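Local coordinates for possible substrate binding protein of ABC transporter system (Rhodopseudomonas palustris, PDB 3N0X), which probably captures branched-chain amino acids or related small ligands in the periplasm and hands them to an ABC transporter, at residues A21-T26 with D282-G287; L32-K37 with N263-W268; F120-N125 with M326-E331; G288-M293 with F319-G324. One frame throughout, in Å; residues are numbered along the deposited sequence. Where two conformers were deposited one is given.

Interaction 1: residues A21-T26 with D282-G287; sequences AKQTET and DFFTAG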
loop_
_atom_site.group_PDB
_atom_site.type_symbol
_atom_site.label_atom_id
_atom_site.label_comp_id
_atom_site.label_asym_id
_atom_site.label_seq_id
_atom_site.Cartn_x
_atom_site.Cartn_y
_atom_site.Cartn_z
ATOM N N ALA A 21 -6.962 -4.668 -10.451
ATOM C CA ALA A 21 -6.301 -4.266 -11.701
ATOM C C ALA A 21 -7.133 -3.240 -12.434
ATOM O O ALA A 21 -6.598 -2.267 -12.972
ATOM C CB ALA A 21 -6.070 -5.511 -12.590
ATOM N N LYS A 22 -8.444 -3.429 -12.501
ATOM C CA LYS A 22 -9.285 -2.463 -13.200
ATOM C C LYS A 22 -9.215 -1.084 -12.510
ATOM O O LYS A 22 -9.203 -0.039 -13.198
ATOM C CB LYS A 22 -10.734 -2.969 -13.335
ATOM C CG LYS A 22 -10.913 -4.174 -14.269
ATOM N N GLN A 23 -9.147 -1.083 -11.175
ATOM C CA GLN A 23 -9.029 0.173 -10.435
ATOM C C GLN A 23 -7.683 0.849 -10.664
ATOM O O GLN A 23 -7.612 2.079 -10.748
ATOM C CB GLN A 23 -9.252 -0.030 -8.939
ATOM C CG GLN A 23 -10.680 -0.400 -8.593
ATOM C CD GLN A 23 -10.924 -0.521 -7.095
ATOM O OE1 GLN A 23 -9.994 -0.669 -6.299
ATOM N NE2 GLN A 23 -12.196 -0.479 -6.712
ATOM N N THR A 24 -6.603 0.061 -10.741
ATOM C CA THR A 24 -5.294 0.614 -11.039
ATOM C C THR A 24 -5.375 1.355 -12.374
ATOM O O THR A 24 -4.899 2.479 -12.490
ATOM C CB THR A 24 -4.242 -0.464 -11.141
ATOM O OG1 THR A 24 -4.093 -1.138 -9.888
ATOM C CG2 THR A 24 -2.870 0.157 -11.527
ATOM N N GLU A 25 -5.954 0.722 -13.384
ATOM C CA GLU A 25 -6.058 1.332 -14.722
ATOM C C GLU A 25 -6.876 2.624 -14.665
ATOM O O GLU A 25 -6.476 3.629 -15.235
ATOM C CB GLU A 25 -6.613 0.355 -15.761
ATOM C CG GLU A 25 -6.687 0.966 -17.131
ATOM C CD GLU A 25 -7.146 0.011 -18.217
ATOM O OE1 GLU A 25 -7.576 -1.105 -17.912
ATOM O OE2 GLU A 25 -7.111 0.431 -19.401
ATOM N N THR A 26 -8.015 2.589 -13.993
ATOM C CA THR A 26 -8.814 3.825 -13.826
ATOM C C THR A 26 -7.977 4.963 -13.208
ATOM O O THR A 26 -8.020 6.110 -13.683
ATOM C CB THR A 26 -10.059 3.562 -12.995
ATOM O OG1 THR A 26 -10.865 2.591 -13.666
ATOM C CG2 THR A 26 -10.863 4.861 -12.725
ATOM N N ASP A 282 -10.680 3.852 -4.492
ATOM C CA ASP A 282 -10.106 2.925 -3.482
ATOM C C ASP A 282 -8.560 2.916 -3.588
ATOM O O ASP A 282 -7.951 3.707 -4.344
ATOM C CB ASP A 282 -10.747 1.540 -3.692
ATOM C CG ASP A 282 -10.866 0.683 -2.381
ATOM O OD1 ASP A 282 -10.113 0.923 -1.404
ATOM O OD2 ASP A 282 -11.714 -0.269 -2.406
ATOM N N PHE A 283 -7.914 2.035 -2.809
ATOM C CA PHE A 283 -6.444 1.932 -2.783
ATOM C C PHE A 283 -5.851 1.973 -4.185
ATOM O O PHE A 283 -4.887 2.692 -4.460
ATOM C CB PHE A 283 -5.972 0.586 -2.174
ATOM C CG PHE A 283 -5.918 0.513 -0.649
ATOM C CD1 PHE A 283 -6.694 1.300 0.193
ATOM C CD2 PHE A 283 -5.089 -0.427 -0.066
ATOM C CE1 PHE A 283 -6.617 1.132 1.600
ATOM C CE2 PHE A 283 -4.968 -0.533 1.309
ATOM C CZ PHE A 283 -5.755 0.230 2.133
ATOM N N PHE A 284 -6.369 1.102 -5.031
ATOM C CA PHE A 284 -5.739 0.849 -6.315
ATOM C C PHE A 284 -5.872 2.044 -7.241
ATOM O O PHE A 284 -4.962 2.365 -8.037
ATOM C CB PHE A 284 -6.285 -0.461 -6.903
ATOM C CG PHE A 284 -5.996 -1.629 -6.034
ATOM C CD1 PHE A 284 -4.756 -2.217 -6.056
ATOM C CD2 PHE A 284 -6.974 -2.169 -5.219
ATOM C CE1 PHE A 284 -4.461 -3.307 -5.231
ATOM C CE2 PHE A 284 -6.669 -3.205 -4.358
ATOM C CZ PHE A 284 -5.429 -3.773 -4.358
ATOM N N THR A 285 -6.991 2.724 -7.116
ATOM C CA THR A 285 -7.253 3.923 -7.885
ATOM C C THR A 285 -6.243 4.994 -7.485
ATOM O O THR A 285 -5.600 5.651 -8.325
ATOM C CB THR A 285 -8.628 4.490 -7.564
ATOM O OG1 THR A 285 -9.590 3.434 -7.389
ATOM C CG2 THR A 285 -9.067 5.422 -8.690
ATOM N N ALA A 286 -6.095 5.205 -6.187
ATOM C CA ALA A 286 -5.176 6.197 -5.680
ATOM C C ALA A 286 -3.730 5.888 -6.090
ATOM O O ALA A 286 -2.971 6.766 -6.467
ATOM C CB ALA A 286 -5.282 6.320 -4.121
ATOM N N GLY A 287 -3.353 4.625 -6.017
ATOM C CA GLY A 287 -2.022 4.221 -6.434
ATOM C C GLY A 287 -1.745 4.341 -7.920
ATOM O O GLY A 287 -0.664 4.784 -8.329
HETATM O O HOH W 1 -10.767 -2.320 -4.115
HETATM O O HOH W 2 -13.866 -0.245 -4.062
HETATM O O HOH W 3 -2.874 0.496 -8.098
#
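Q23 and T24 press against F284 and T285 where two helices of this periplasmic binding protein fold run at 34° to each other, their axes 6.7 Å apart. The backbones themselves touch, through a pair of CA-H...O contacts of the kind found in close helix packing: Q23 O lies 3.4 Å from T285 CA, and T24 CA in turn lies 3.5 Å from F284 O. In one of its two conformers Q23 sends its chain out extended beyond CG past T285. In that conformer OE1 ends near the plane of the F284 ring, at the edge, 3.5 Å from F284 CD2, and meets D282 CB; two waters then link the amide to D282, one donating to Q23 OE1, the other accepting from Q23 NE2, and both donating to D282 OD2. T24 turns OG1 beside its own backbone N (chi1 -63°), which brings that hydroxyl within 3.8 Å of F284 CB. A third water bridges T24 OG1 and F284 O, and T24 OG1 also bonds to Y20 O. T26 adds a looser methyl contact with T285. On that residue's other branch, T285 OG1 receives the N-H of D282 at 3.1 Å, nearly straight at 167°.

Interaction 2: residues L32-K37 with N263-W268; sequences LEYATK and NPINEW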
loop_
_atom_site.group_PDB
_atom_site.type_symbol
_atom_site.label_atom_id
_atom_site.label_comp_id
_atom_site.label_asym_id
_atom_site.label_seq_id
_atom_site.Cartn_x
_atom_site.Cartn_y
_atom_site.Cartn_z
ATOM N N LEU A 32 -3.271 10.712 -15.465
ATOM C CA LEU A 32 -2.677 11.281 -16.668
ATOM C C LEU A 32 -3.566 12.428 -17.199
ATOM O O LEU A 32 -3.072 13.457 -17.684
ATOM C CB LEU A 32 -2.483 10.197 -17.733
ATOM C CG LEU A 32 -1.457 9.094 -17.412
ATOM C CD1 LEU A 32 -1.504 7.968 -18.460
ATOM C CD2 LEU A 32 -0.002 9.690 -17.345
ATOM N N GLU A 33 -4.874 12.222 -17.122
ATOM C CA GLU A 33 -5.841 13.267 -17.457
ATOM C C GLU A 33 -5.590 14.527 -16.583
ATOM O O GLU A 33 -5.476 15.669 -17.070
ATOM C CB GLU A 33 -7.261 12.726 -17.268
ATOM C CG GLU A 33 -8.328 13.836 -17.329
ATOM C CD GLU A 33 -9.723 13.345 -16.983
ATOM O OE1 GLU A 33 -9.880 12.127 -16.711
ATOM O OE2 GLU A 33 -10.666 14.184 -16.970
ATOM N N TYR A 34 -5.494 14.318 -15.267
ATOM C CA TYR A 34 -5.264 15.445 -14.345
ATOM C C TYR A 34 -3.957 16.160 -14.695
ATOM O O TYR A 34 -3.916 17.408 -14.789
ATOM C CB TYR A 34 -5.238 14.955 -12.893
ATOM C CG TYR A 34 -5.011 16.063 -11.894
ATOM C CD1 TYR A 34 -3.730 16.408 -11.484
ATOM C CD2 TYR A 34 -6.091 16.725 -11.340
ATOM C CE1 TYR A 34 -3.539 17.468 -10.567
ATOM C CE2 TYR A 34 -5.926 17.721 -10.432
ATOM C CZ TYR A 34 -4.669 18.115 -10.063
ATOM O OH TYR A 34 -4.590 19.140 -9.142
ATOM N N ALA A 35 -2.881 15.386 -14.864
ATOM C CA ALA A 35 -1.516 15.943 -15.036
ATOM C C ALA A 35 -1.406 16.754 -16.288
ATOM O O ALA A 35 -0.597 17.679 -16.334
ATOM C CB ALA A 35 -0.494 14.824 -15.065
ATOM N N THR A 36 -2.192 16.413 -17.307
ATOM C CA THR A 36 -2.108 17.035 -18.627
ATOM C C THR A 36 -3.276 17.954 -18.924
ATOM O O THR A 36 -3.445 18.407 -20.073
ATOM C CB THR A 36 -2.021 15.951 -19.739
ATOM O OG1 THR A 36 -3.240 15.173 -19.813
ATOM C CG2 THR A 36 -0.817 15.040 -19.517
ATOM N N LYS A 37 -4.101 18.252 -17.903
ATOM C CA LYS A 37 -5.292 19.093 -18.065
ATOM C C LYS A 37 -6.175 18.590 -19.191
ATOM O O LYS A 37 -6.757 19.389 -19.959
ATOM C CB LYS A 37 -4.941 20.556 -18.304
ATOM C CG LYS A 37 -4.244 21.194 -17.138
ATOM C CD LYS A 37 -3.965 22.668 -17.426
ATOM C CE LYS A 37 -3.067 23.288 -16.368
ATOM N NZ LYS A 37 -3.802 23.526 -15.124
ATOM N N ASN A 263 -6.666 17.654 -0.238
ATOM C CA ASN A 263 -5.765 18.334 -1.122
ATOM C C ASN A 263 -6.462 18.393 -2.491
ATOM O O ASN A 263 -7.410 17.654 -2.723
ATOM C CB ASN A 263 -4.406 17.649 -1.183
ATOM C CG ASN A 263 -4.487 16.236 -1.744
ATOM O OD1 ASN A 263 -4.772 16.047 -2.939
ATOM N ND2 ASN A 263 -4.271 15.255 -0.886
ATOM N N PRO A 264 -6.019 19.297 -3.370
ATOM C CA PRO A 264 -6.718 19.524 -4.625
ATOM C C PRO A 264 -6.800 18.291 -5.519
ATOM O O PRO A 264 -7.748 18.142 -6.258
ATOM C CB PRO A 264 -5.885 20.619 -5.291
ATOM C CG PRO A 264 -5.326 21.395 -4.161
ATOM C CD PRO A 264 -5.024 20.352 -3.105
ATOM N N ILE A 265 -5.780 17.449 -5.465
ATOM C CA ILE A 265 -5.742 16.288 -6.313
ATOM C C ILE A 265 -6.783 15.313 -5.839
ATOM O O ILE A 265 -7.566 14.819 -6.650
ATOM C CB ILE A 265 -4.355 15.642 -6.322
ATOM C CG1 ILE A 265 -3.345 16.654 -6.893
ATOM C CG2 ILE A 265 -4.390 14.394 -7.130
ATOM C CD1 ILE A 265 -1.997 16.021 -7.326
ATOM N N ASN A 266 -6.753 14.964 -4.564
ATOM C CA ASN A 266 -7.744 14.025 -4.047
ATOM C C ASN A 266 -9.180 14.554 -4.171
ATOM O O ASN A 266 -10.114 13.802 -4.416
ATOM C CB ASN A 266 -7.469 13.580 -2.610
ATOM C CG ASN A 266 -8.197 12.297 -2.277
ATOM O OD1 ASN A 266 -8.090 11.311 -3.032
ATOM N ND2 ASN A 266 -8.927 12.295 -1.155
ATOM N N GLU A 267 -9.341 15.863 -3.979
ATOM C CA GLU A 267 -10.656 16.491 -4.136
ATOM C C GLU A 267 -11.222 16.237 -5.526
ATOM O O GLU A 267 -12.363 15.790 -5.665
ATOM C CB GLU A 267 -10.562 17.995 -3.811
ATOM C CG GLU A 267 -11.758 18.854 -4.199
ATOM C CD GLU A 267 -12.924 18.773 -3.259
ATOM O OE1 GLU A 267 -12.838 18.070 -2.218
ATOM O OE2 GLU A 267 -13.952 19.439 -3.591
ATOM N N TRP A 268 -10.408 16.486 -6.543
ATOM C CA TRP A 268 -10.814 16.243 -7.930
ATOM C C TRP A 268 -11.092 14.752 -8.169
ATOM O O TRP A 268 -12.122 14.361 -8.733
ATOM C CB TRP A 268 -9.745 16.783 -8.902
ATOM C CG TRP A 268 -10.151 16.588 -10.325
ATOM C CD1 TRP A 268 -11.005 17.381 -11.051
ATOM C CD2 TRP A 268 -9.745 15.540 -11.199
ATOM N NE1 TRP A 268 -11.167 16.872 -12.312
ATOM C CE2 TRP A 268 -10.399 15.742 -12.437
ATOM C CE3 TRP A 268 -8.920 14.431 -11.051
ATOM C CZ2 TRP A 268 -10.239 14.877 -13.516
ATOM C CZ3 TRP A 268 -8.756 13.571 -12.135
ATOM C CH2 TRP A 268 -9.400 13.806 -13.352
#
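E33 sets its carboxylate against the edge of the W268 indole, an uncommon but favourable pairing, since the C-H rim of an aromatic ring is electropositive: E33 OE2 is 3.5 Å from W268 CZ2, close to the ring plane, with the carboxylate turned 86° from it. OE2 also makes a salt bridge to R276, which probably balances its charge. No hydrogen bond joins the segments, and the nearest pair of CA atoms, Y34 and I265, stay 8.1 Å apart, so side chains alone span the gap. Y34 does most of that spanning, with CG anti to its backbone N (chi1 -180°). I265 meets the hydroxyl end of its ring, Y34 CZ packing 3.7 Å from I265 CG1. From the same side of the ring, but nearer CB, W268 CE3 comes 3.7 Å from Y34 CD2, the two rings inclined at 51°. With an alanine in place of W268, Y34 would probably lose the indole beside CD2 and E33 the ring edge beside its carboxylate. Both helices have defined ends here: K37 closes helix 18-35 in a Schellman motif, and N263 OD1 caps helix 264-277 by accepting from N266 N at 2.8 Å. Helix 283-302 lies against both partners, L32 resting on A292 and V296, and I265 and W268 on F289, while L32 also reaches strand 45-53.

Interaction 3: residues F120-N125 with M326-E331; sequences FRTGRN and MVFRKE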
loop_
_atom_site.group_PDB
_atom_site.type_symbol
_atom_site.label_atom_id
_atom_site.label_comp_id
_atom_site.label_asym_id
_atom_site.label_seq_id
_atom_site.Cartn_x
_atom_site.Cartn_y
_atom_site.Cartn_z
ATOM N N PHE A 120 11.624 1.398 -9.386
ATOM C CA PHE A 120 11.084 2.399 -8.486
ATOM C C PHE A 120 9.737 1.860 -7.997
ATOM O O PHE A 120 9.169 0.932 -8.560
ATOM C CB PHE A 120 10.912 3.754 -9.155
ATOM C CG PHE A 120 12.208 4.464 -9.473
ATOM C CD1 PHE A 120 13.002 4.058 -10.563
ATOM C CD2 PHE A 120 12.676 5.466 -8.661
ATOM C CE1 PHE A 120 14.191 4.714 -10.835
ATOM C CE2 PHE A 120 13.850 6.121 -8.945
ATOM C CZ PHE A 120 14.611 5.743 -10.017
ATOM N N ARG A 121 9.231 2.416 -6.909
ATOM C CA ARG A 121 7.939 1.955 -6.388
ATOM C C ARG A 121 7.131 3.105 -5.843
ATOM O O ARG A 121 7.559 3.762 -4.903
ATOM C CB ARG A 121 8.106 0.893 -5.299
ATOM C CG ARG A 121 6.738 0.522 -4.693
ATOM C CD ARG A 121 6.624 -0.836 -4.150
ATOM N NE ARG A 121 7.653 -1.181 -3.171
ATOM C CZ ARG A 121 7.777 -2.423 -2.683
ATOM N NH1 ARG A 121 6.940 -3.342 -3.053
ATOM N NH2 ARG A 121 8.765 -2.741 -1.849
ATOM N N THR A 122 5.919 3.283 -6.392
ATOM C CA THR A 122 4.940 4.215 -5.836
ATOM C C THR A 122 4.025 3.560 -4.770
ATOM O O THR A 122 3.597 4.255 -3.848
ATOM C CB THR A 122 4.091 4.859 -6.929
ATOM O OG1 THR A 122 3.486 3.839 -7.739
ATOM C CG2 THR A 122 4.917 5.768 -7.789
ATOM N N GLY A 123 3.722 2.277 -4.937
ATOM C CA GLY A 123 2.913 1.562 -3.962
ATOM C C GLY A 123 3.592 1.607 -2.609
ATOM O O GLY A 123 4.821 1.721 -2.514
ATOM N N ARG A 124 2.817 1.591 -1.533
ATOM C CA ARG A 124 3.462 1.434 -0.228
ATOM C C ARG A 124 3.950 -0.004 -0.108
ATOM O O ARG A 124 3.416 -0.917 -0.712
ATOM C CB ARG A 124 2.572 1.851 0.949
ATOM C CG ARG A 124 1.703 0.783 1.577
ATOM C CD ARG A 124 0.645 0.244 0.627
ATOM N NE ARG A 124 -0.231 -0.716 1.279
ATOM C CZ ARG A 124 -1.128 -1.499 0.687
ATOM N NH1 ARG A 124 -1.401 -1.412 -0.624
ATOM N NH2 ARG A 124 -1.789 -2.393 1.427
ATOM N N ASN A 125 4.978 -0.199 0.692
ATOM C CA ASN A 125 5.443 -1.544 0.991
ATOM C C ASN A 125 4.886 -2.041 2.321
ATOM O O ASN A 125 4.312 -1.277 3.102
ATOM C CB ASN A 125 6.982 -1.690 0.882
ATOM C CG ASN A 125 7.756 -0.896 1.893
ATOM O OD1 ASN A 125 7.376 -0.792 3.059
ATOM N ND2 ASN A 125 8.884 -0.322 1.460
HETATM N N MSE A 326 4.720 12.776 -2.293
HETATM C CA MSE A 326 5.521 11.544 -2.188
HETATM C C MSE A 326 6.948 11.898 -2.634
HETATM O O MSE A 326 7.143 12.874 -3.329
HETATM C CB MSE A 326 4.957 10.414 -3.025
HETATM C CG MSE A 326 3.649 9.862 -2.521
HETATM SE SE MSE A 326 3.264 8.219 -3.371
HETATM C CE MSE A 326 1.518 8.001 -2.707
ATOM N N VAL A 327 7.933 11.103 -2.200
ATOM C CA VAL A 327 9.301 11.307 -2.652
ATOM C C VAL A 327 9.954 9.947 -2.886
ATOM O O VAL A 327 9.899 9.052 -2.043
ATOM C CB VAL A 327 10.130 12.246 -1.703
ATOM C CG1 VAL A 327 10.226 11.701 -0.248
ATOM C CG2 VAL A 327 11.517 12.517 -2.286
ATOM N N PHE A 328 10.572 9.784 -4.054
ATOM C CA PHE A 328 11.348 8.558 -4.303
ATOM C C PHE A 328 12.672 8.677 -3.566
ATOM O O PHE A 328 13.516 9.496 -3.895
ATOM C CB PHE A 328 11.663 8.327 -5.763
ATOM C CG PHE A 328 10.487 7.904 -6.610
ATOM C CD1 PHE A 328 9.704 6.783 -6.313
ATOM C CD2 PHE A 328 10.197 8.605 -7.766
ATOM C CE1 PHE A 328 8.684 6.403 -7.115
ATOM C CE2 PHE A 328 9.159 8.197 -8.610
ATOM C CZ PHE A 328 8.396 7.109 -8.296
ATOM N N ARG A 329 12.870 7.831 -2.577
ATOM C CA ARG A 329 14.110 7.858 -1.811
ATOM C C ARG A 329 15.247 7.464 -2.726
ATOM O O ARG A 329 15.123 6.497 -3.467
ATOM C CB ARG A 329 13.968 6.892 -0.639
ATOM C CG ARG A 329 15.214 6.806 0.251
ATOM C CD ARG A 329 14.836 6.355 1.618
ATOM N NE ARG A 329 14.275 4.996 1.657
ATOM C CZ ARG A 329 13.886 4.422 2.778
ATOM N NH1 ARG A 329 13.956 5.108 3.924
ATOM N NH2 ARG A 329 13.463 3.182 2.768
ATOM N N LYS A 330 16.358 8.207 -2.696
ATOM C CA LYS A 330 17.503 7.915 -3.554
ATOM C C LYS A 330 18.062 6.489 -3.375
ATOM O O LYS A 330 18.414 5.812 -4.369
ATOM C CB LYS A 330 18.603 8.957 -3.298
ATOM C CG LYS A 330 19.939 8.717 -4.023
ATOM N N GLU A 331 18.157 6.017 -2.152
ATOM C CA GLU A 331 18.887 4.777 -1.868
ATOM C C GLU A 331 18.211 3.548 -2.447
ATOM O O GLU A 331 18.861 2.713 -3.065
ATOM C CB GLU A 331 19.043 4.551 -0.361
ATOM C CG GLU A 331 19.873 5.605 0.360
ATOM C CD GLU A 331 19.054 6.747 0.968
ATOM O OE1 GLU A 331 18.233 7.396 0.273
ATOM O OE2 GLU A 331 19.273 7.028 2.166
#
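F120 and F328 hold the nearest pair of CA atoms, 7.4 Å apart, and no hydrogen bond passes between the two segments, so these strands meet through side chains and a few backbone carbonyls and not as neighbours in a sheet. F120 lies on an edge strand, 119-121, of the six-stranded mixed sheet, and F328 closes strand 324-328 of the antiparallel one. The rings form a T-shaped pair, the edge of F120 turned toward the face of F328, with centroids 5.2 Å apart and planes at 66°; the closest atoms are F120 CD2 and F328 CG at 3.9 Å. The edge of F328 is engaged too: R121 O sits near the ring plane, 3.6 Å from F328 CE1. T122 CG2 lies 3.8 Å from F328 CZ. That methyl is placed anti to its own carbonyl carbon by the T122 torsion (chi1 54°), while the hydroxyl bonds to E103. Farther along, the selenium of M326, a selenomethionine, stands 4.0 Å from T122 O. A leucine substituted for F328 would probably deprive F120 of the aromatic face it abuts and open a gap beside T122. R121 points away to Q334 and other partners, and its backbone bonds with H333 and A335 tie strand 119-121 to strand 335-345. T122 also touches A291 of helix 283-302, and the chain then leads into helix 126-137.

Interaction 4: residues G288-M293 with F319-G324; sequences GFSAAM and FDTPKG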
loop_
_atom_site.group_PDB
_atom_site.type_symbol
_atom_site.label_atom_id
_atom_site.label_comp_id
_atom_site.label_asym_id
_atom_site.label_seq_id
_atom_site.Cartn_x
_atom_site.Cartn_y
_atom_site.Cartn_z
ATOM N N GLY A 288 -2.732 4.024 -8.746
ATOM C CA GLY A 288 -2.546 4.190 -10.184
ATOM C C GLY A 288 -2.360 5.641 -10.541
ATOM O O GLY A 288 -1.563 5.983 -11.399
ATOM N N PHE A 289 -3.104 6.495 -9.860
ATOM C CA PHE A 289 -3.004 7.952 -10.042
ATOM C C PHE A 289 -1.620 8.418 -9.638
ATOM O O PHE A 289 -0.979 9.229 -10.316
ATOM C CB PHE A 289 -4.108 8.635 -9.207
ATOM C CG PHE A 289 -4.459 10.047 -9.593
ATOM C CD1 PHE A 289 -3.538 11.063 -9.528
ATOM C CD2 PHE A 289 -5.766 10.362 -9.941
ATOM C CE1 PHE A 289 -3.908 12.413 -9.833
ATOM C CE2 PHE A 289 -6.162 11.652 -10.228
ATOM C CZ PHE A 289 -5.222 12.675 -10.157
ATOM N N SER A 290 -1.129 7.919 -8.504
ATOM C CA SER A 290 0.196 8.263 -8.031
ATOM C C SER A 290 1.276 7.867 -9.031
ATOM O O SER A 290 2.231 8.643 -9.271
ATOM C CB SER A 290 0.468 7.627 -6.671
ATOM O OG SER A 290 -0.518 8.074 -5.739
ATOM N N ALA A 291 1.163 6.670 -9.608
ATOM C CA ALA A 291 2.097 6.257 -10.644
ATOM C C ALA A 291 2.054 7.173 -11.875
ATOM O O ALA A 291 3.133 7.495 -12.434
ATOM C CB ALA A 291 1.862 4.803 -11.045
ATOM N N ALA A 292 0.870 7.608 -12.268
ATOM C CA ALA A 292 0.728 8.522 -13.385
ATOM C C ALA A 292 1.513 9.776 -13.103
ATOM O O ALA A 292 2.216 10.329 -13.971
ATOM C CB ALA A 292 -0.794 8.847 -13.649
HETATM N N MSE A 293 1.304 10.322 -11.902
HETATM C CA MSE A 293 1.952 11.554 -11.533
HETATM C C MSE A 293 3.471 11.421 -11.465
HETATM O O MSE A 293 4.211 12.333 -11.861
HETATM C CB MSE A 293 1.420 12.073 -10.196
HETATM C CG MSE A 293 0.008 12.515 -10.236
HETATM SE SE MSE A 293 -0.417 14.025 -11.327
HETATM C CE MSE A 293 0.588 15.367 -10.396
ATOM N N PHE A 319 6.913 14.307 -5.856
ATOM C CA PHE A 319 5.821 14.451 -6.762
ATOM C C PHE A 319 4.498 14.498 -5.998
ATOM O O PHE A 319 4.414 13.973 -4.884
ATOM C CB PHE A 319 5.822 13.325 -7.823
ATOM C CG PHE A 319 5.836 11.920 -7.267
ATOM C CD1 PHE A 319 7.001 11.376 -6.736
ATOM C CD2 PHE A 319 4.697 11.117 -7.326
ATOM C CE1 PHE A 319 7.041 10.108 -6.254
ATOM C CE2 PHE A 319 4.701 9.846 -6.821
ATOM C CZ PHE A 319 5.873 9.313 -6.253
ATOM N N ASP A 320 3.500 15.108 -6.614
ATOM C CA ASP A 320 2.202 15.326 -5.985
ATOM C C ASP A 320 1.266 14.184 -6.359
ATOM O O ASP A 320 1.287 13.654 -7.487
ATOM C CB ASP A 320 1.601 16.658 -6.449
ATOM C CG ASP A 320 2.413 17.844 -6.033
ATOM O OD1 ASP A 320 2.909 17.854 -4.878
ATOM O OD2 ASP A 320 2.505 18.770 -6.874
ATOM N N THR A 321 0.458 13.766 -5.379
ATOM C CA THR A 321 -0.425 12.619 -5.548
ATOM C C THR A 321 -1.750 12.870 -4.797
ATOM O O THR A 321 -1.876 13.869 -4.070
ATOM C CB THR A 321 0.207 11.329 -4.962
ATOM O OG1 THR A 321 0.133 11.387 -3.548
ATOM C CG2 THR A 321 1.669 11.124 -5.401
ATOM N N PRO A 322 -2.725 11.945 -4.914
ATOM C CA PRO A 322 -3.906 12.112 -4.067
ATOM C C PRO A 322 -3.635 12.041 -2.574
ATOM O O PRO A 322 -4.501 12.399 -1.775
ATOM C CB PRO A 322 -4.818 10.919 -4.466
ATOM C CG PRO A 322 -4.380 10.594 -5.886
ATOM C CD PRO A 322 -2.911 10.849 -5.888
ATOM N N LYS A 323 -2.466 11.525 -2.195
ATOM C CA LYS A 323 -2.042 11.480 -0.815
ATOM C C LYS A 323 -1.097 12.627 -0.442
ATOM O O LYS A 323 -0.377 12.570 0.578
ATOM C CB LYS A 323 -1.355 10.143 -0.519
ATOM C CG LYS A 323 -2.225 8.902 -0.635
ATOM C CD LYS A 323 -1.485 7.604 -0.301
ATOM C CE LYS A 323 -0.706 7.729 0.957
ATOM N NZ LYS A 323 -0.231 6.442 1.525
ATOM N N GLY A 324 -1.072 13.666 -1.268
ATOM C CA GLY A 324 -0.166 14.773 -1.096
ATOM C C GLY A 324 1.206 14.377 -1.612
ATOM O O GLY A 324 1.337 13.567 -2.542
#
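P322 and F289 supply the CH-pi part of this contact: P322 CG stands over one face of the F289 ring, 4.1 Å from its centroid and 27° off the normal. P322 CD lies above the ring too, 3.7 Å from F289 CD1. F289 gets there by placing CG anti to its backbone N (chi1 -161°). A second group of contacts brings carbon against oxygen. S290 OG packs 3.4 Å from T321 CB while bonding back to A286 O in its own helix, and S290 O lies 3.7 Å from F319 CE2. The tightest approach is M293 CB to D320 O, 3.1 Å. M293, a selenomethionine, folds back at both later torsions, so CG and CE also crowd that oxygen; D320 O is buried here with no polar partner in the model, met instead by CB, CG and CE of M293. Hydrogen bonds make up the third group, and none crosses between the segments. T321 OG1 accepts from K323 N at 2.9 Å, an ST turn, and donates to G324 O at 2.7 Å. G324 N bonds to T321 O across a type I turn, and the return bond from T321 N to G324 O is weak. K323 NZ reaches S338 O, Q337 OE1 and Y255 O, tying the turn to surrounding chain. The segment axes, 7.7 Å apart, run roughly antiparallel, at 154°. This is a tight beta hairpin, linking strands 318-321 and 324-328, with a helix packed along its first arm and its turn.

Overall arrangement
Interactions 1, 2 and 4 gather round three helices: 18-35 serves interactions 1 and 2, 264-277 serves interaction 2, and 283-302 serves interactions 1 and 4. The centres of interactions 2 and 4 are about 9 Å apart, and N263 ND2 probably bonds to P322 O between them. Interactions 3 and 4 touch through adjoining strands 318-321 and 324-328 of the antiparallel sheet, and their centres are about 11 Å apart. Along the chain interaction 2 is nested inside interaction 1, interaction 4 inside interaction 3, and interactions 1 and 3 cross. Late sequence thus returns to pack on early sequence, consistent with the multiple crossovers between lobes in type I periplasmic binding proteins.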